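PDB 2HRA: glutamate--tRNA ligase, cytoplasmic from Saccharomyces cerevisiae, which attaches glutamate to tRNA(Glu) in two steps, activating it with ATP to Glu-AMP before transfer, and assembles with Arc1p and methionyl-tRNA synthetase. Local coordinates for residues 117-122 / 127-132. Sequence-based numbering, arbitrary orientation.
Sequences ETLDSQ and TFILGG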
loop_
_atom_site.group_PDB
_atom_site.type_symbol
_atom_site.label_atom_id
_atom_site.label_comp_id
_atom_site.label_asym_id
_atom_site.label_seq_id
_atom_site.Cartn_x
_atom_site.Cartn_y
_atom_site.Cartn_z
ATOM N N GLU A 117 13.695 -8.469 8.239
ATOM C CA GLU A 117 14.007 -9.030 9.562
ATOM C C GLU A 117 13.488 -8.117 10.644
ATOM O O GLU A 117 12.964 -8.575 11.667
ATOM C CB GLU A 117 15.504 -9.221 9.732
ATOM C CG GLU A 117 15.950 -9.820 11.070
ATOM C CD GLU A 117 15.185 -11.070 11.481
ATOM O OE1 GLU A 117 15.071 -11.965 10.627
ATOM O OE2 GLU A 117 14.686 -11.132 12.644
ATOM N N THR A 118 13.670 -6.825 10.418
ATOM C CA THR A 118 13.176 -5.826 11.354
ATOM C C THR A 118 11.660 -5.928 11.540
ATOM O O THR A 118 11.153 -5.869 12.681
ATOM C CB THR A 118 13.579 -4.426 10.886
ATOM O OG1 THR A 118 15.007 -4.363 10.840
ATOM C CG2 THR A 118 13.068 -3.367 11.858
ATOM N N LEU A 119 10.936 -6.021 10.424
ATOM C CA LEU A 119 9.476 -6.158 10.444
ATOM C C LEU A 119 9.039 -7.502 11.081
ATOM O O LEU A 119 8.075 -7.578 11.863
ATOM C CB LEU A 119 8.939 -6.049 9.014
ATOM C CG LEU A 119 7.420 -6.101 8.754
ATOM C CD1 LEU A 119 6.643 -5.011 9.596
ATOM C CD2 LEU A 119 7.097 -5.999 7.244
ATOM N N ASP A 120 9.745 -8.570 10.727
ATOM C CA ASP A 120 9.480 -9.902 11.328
ATOM C C ASP A 120 9.611 -9.882 12.860
ATOM O O ASP A 120 8.736 -10.424 13.583
ATOM C CB ASP A 120 10.398 -10.940 10.717
ATOM C CG ASP A 120 9.940 -12.390 10.970
ATOM O OD1 ASP A 120 8.942 -12.823 10.365
ATOM O OD2 ASP A 120 10.622 -13.122 11.731
ATOM N N SER A 121 10.666 -9.238 13.360
ATOM C CA SER A 121 10.900 -9.183 14.802
ATOM C C SER A 121 9.796 -8.364 15.449
ATOM O O SER A 121 9.305 -8.711 16.505
ATOM C CB SER A 121 12.283 -8.581 15.144
ATOM O OG SER A 121 13.356 -9.418 14.731
ATOM N N GLN A 122 9.423 -7.274 14.784
ATOM C CA GLN A 122 8.320 -6.425 15.227
ATOM C C GLN A 122 6.990 -7.198 15.347
ATOM O O GLN A 122 6.208 -6.968 16.265
ATOM C CB GLN A 122 8.170 -5.251 14.264
ATOM C CG GLN A 122 7.097 -4.234 14.709
ATOM C CD GLN A 122 7.423 -3.495 16.008
ATOM O OE1 GLN A 122 8.563 -3.439 16.445
ATOM N NE2 GLN A 122 6.395 -2.887 16.614
ATOM N N THR A 127 -0.216 -9.036 16.183
ATOM C CA THR A 127 -0.927 -9.286 14.917
ATOM C C THR A 127 -0.603 -8.217 13.869
ATOM O O THR A 127 -0.311 -8.523 12.698
ATOM C CB THR A 127 -2.436 -9.309 15.121
ATOM O OG1 THR A 127 -2.723 -10.235 16.159
ATOM C CG2 THR A 127 -3.153 -9.767 13.848
ATOM N N PHE A 128 -0.636 -6.966 14.308
ATOM C CA PHE A 128 -0.366 -5.826 13.447
ATOM C C PHE A 128 0.845 -5.071 13.975
ATOM O O PHE A 128 1.223 -5.236 15.111
ATOM C CB PHE A 128 -1.598 -4.928 13.376
ATOM C CG PHE A 128 -2.783 -5.627 12.808
ATOM C CD1 PHE A 128 -3.938 -5.774 13.542
ATOM C CD2 PHE A 128 -2.702 -6.229 11.574
ATOM C CE1 PHE A 128 -5.013 -6.464 13.027
ATOM C CE2 PHE A 128 -3.758 -6.911 11.065
ATOM C CZ PHE A 128 -4.913 -7.033 11.795
ATOM N N ILE A 129 1.439 -4.240 13.130
ATOM C CA ILE A 129 2.756 -3.655 13.403
ATOM C C ILE A 129 2.824 -2.880 14.705
ATOM O O ILE A 129 3.791 -3.011 15.467
ATOM C CB ILE A 129 3.258 -2.797 12.208
ATOM C CG1 ILE A 129 3.697 -3.753 11.074
ATOM C CG2 ILE A 129 4.422 -1.897 12.666
ATOM C CD1 ILE A 129 3.862 -3.110 9.657
ATOM N N LEU A 130 1.766 -2.132 15.001
ATOM C CA LEU A 130 1.749 -1.319 16.198
ATOM C C LEU A 130 0.971 -1.953 17.331
ATOM O O LEU A 130 0.873 -1.368 18.398
ATOM C CB LEU A 130 1.242 0.090 15.904
ATOM C CG LEU A 130 2.107 0.909 14.961
ATOM C CD1 LEU A 130 1.429 2.238 14.699
ATOM C CD2 LEU A 130 3.528 1.082 15.552
ATOM N N GLY A 131 0.442 -3.151 17.121
ATOM C CA GLY A 131 -0.054 -3.954 18.224
ATOM C C GLY A 131 -1.455 -3.610 18.685
ATOM O O GLY A 131 -1.804 -3.881 19.833
ATOM N N GLY A 132 -2.265 -3.002 17.825
ATOM C CA GLY A 132 -3.688 -2.776 18.143
ATOM C C GLY A 132 -4.588 -3.924 17.697
ATOM O O GLY A 132 -4.114 -4.890 17.094
#
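L119 and Q122, on the last turn of helix 109-122, meet I129 in the loop that leads to helix 137-148. This is the helical part of the GST-like fold of the N-terminal Arc1p-binding domain. The loop lies within a region that interacts with Arc1p. It makes a type I beta turn from F128 to G131, closed by G131 N to F128 O at 3.0 Å.

The tight part is apolar and buried. L119 and I129 cross at about a right angle. L119 CD1 lies only 3.4 Å from I129 CD1, closer than usual van der Waals contact. L119 CD1 also touches I129 CG1 at 3.5 Å. L119 CG is anti to the backbone N (chi1 -177°), which carries this branch across to the loop. W96 from helix 90-104 touches both side chains, and helix 137-148 adds L146 against L119 and C142 against I129. D139 of that helix accepts a hydrogen bond from I129 N, consistent with the aspartate of the S-x-x-D N-capping box known from GST folds.

The other side is looser and partly exposed. Here Q122 CG and I129 CG2 come no nearer than 4.1 Å. Beyond I129 the loop runs out to the exposed G131 and G132. A single polar bond holds this side, from the Q122 amide to the I129 carbonyl. With an alanine here the amide is gone, and I129 O would probably be left without this donor and the turn less firmly tied to the helix. The bond is nearly straight at 177°. Q122 NE2 sits 2.8 Å from I129 O, which lies in the plane of the glutamine amide.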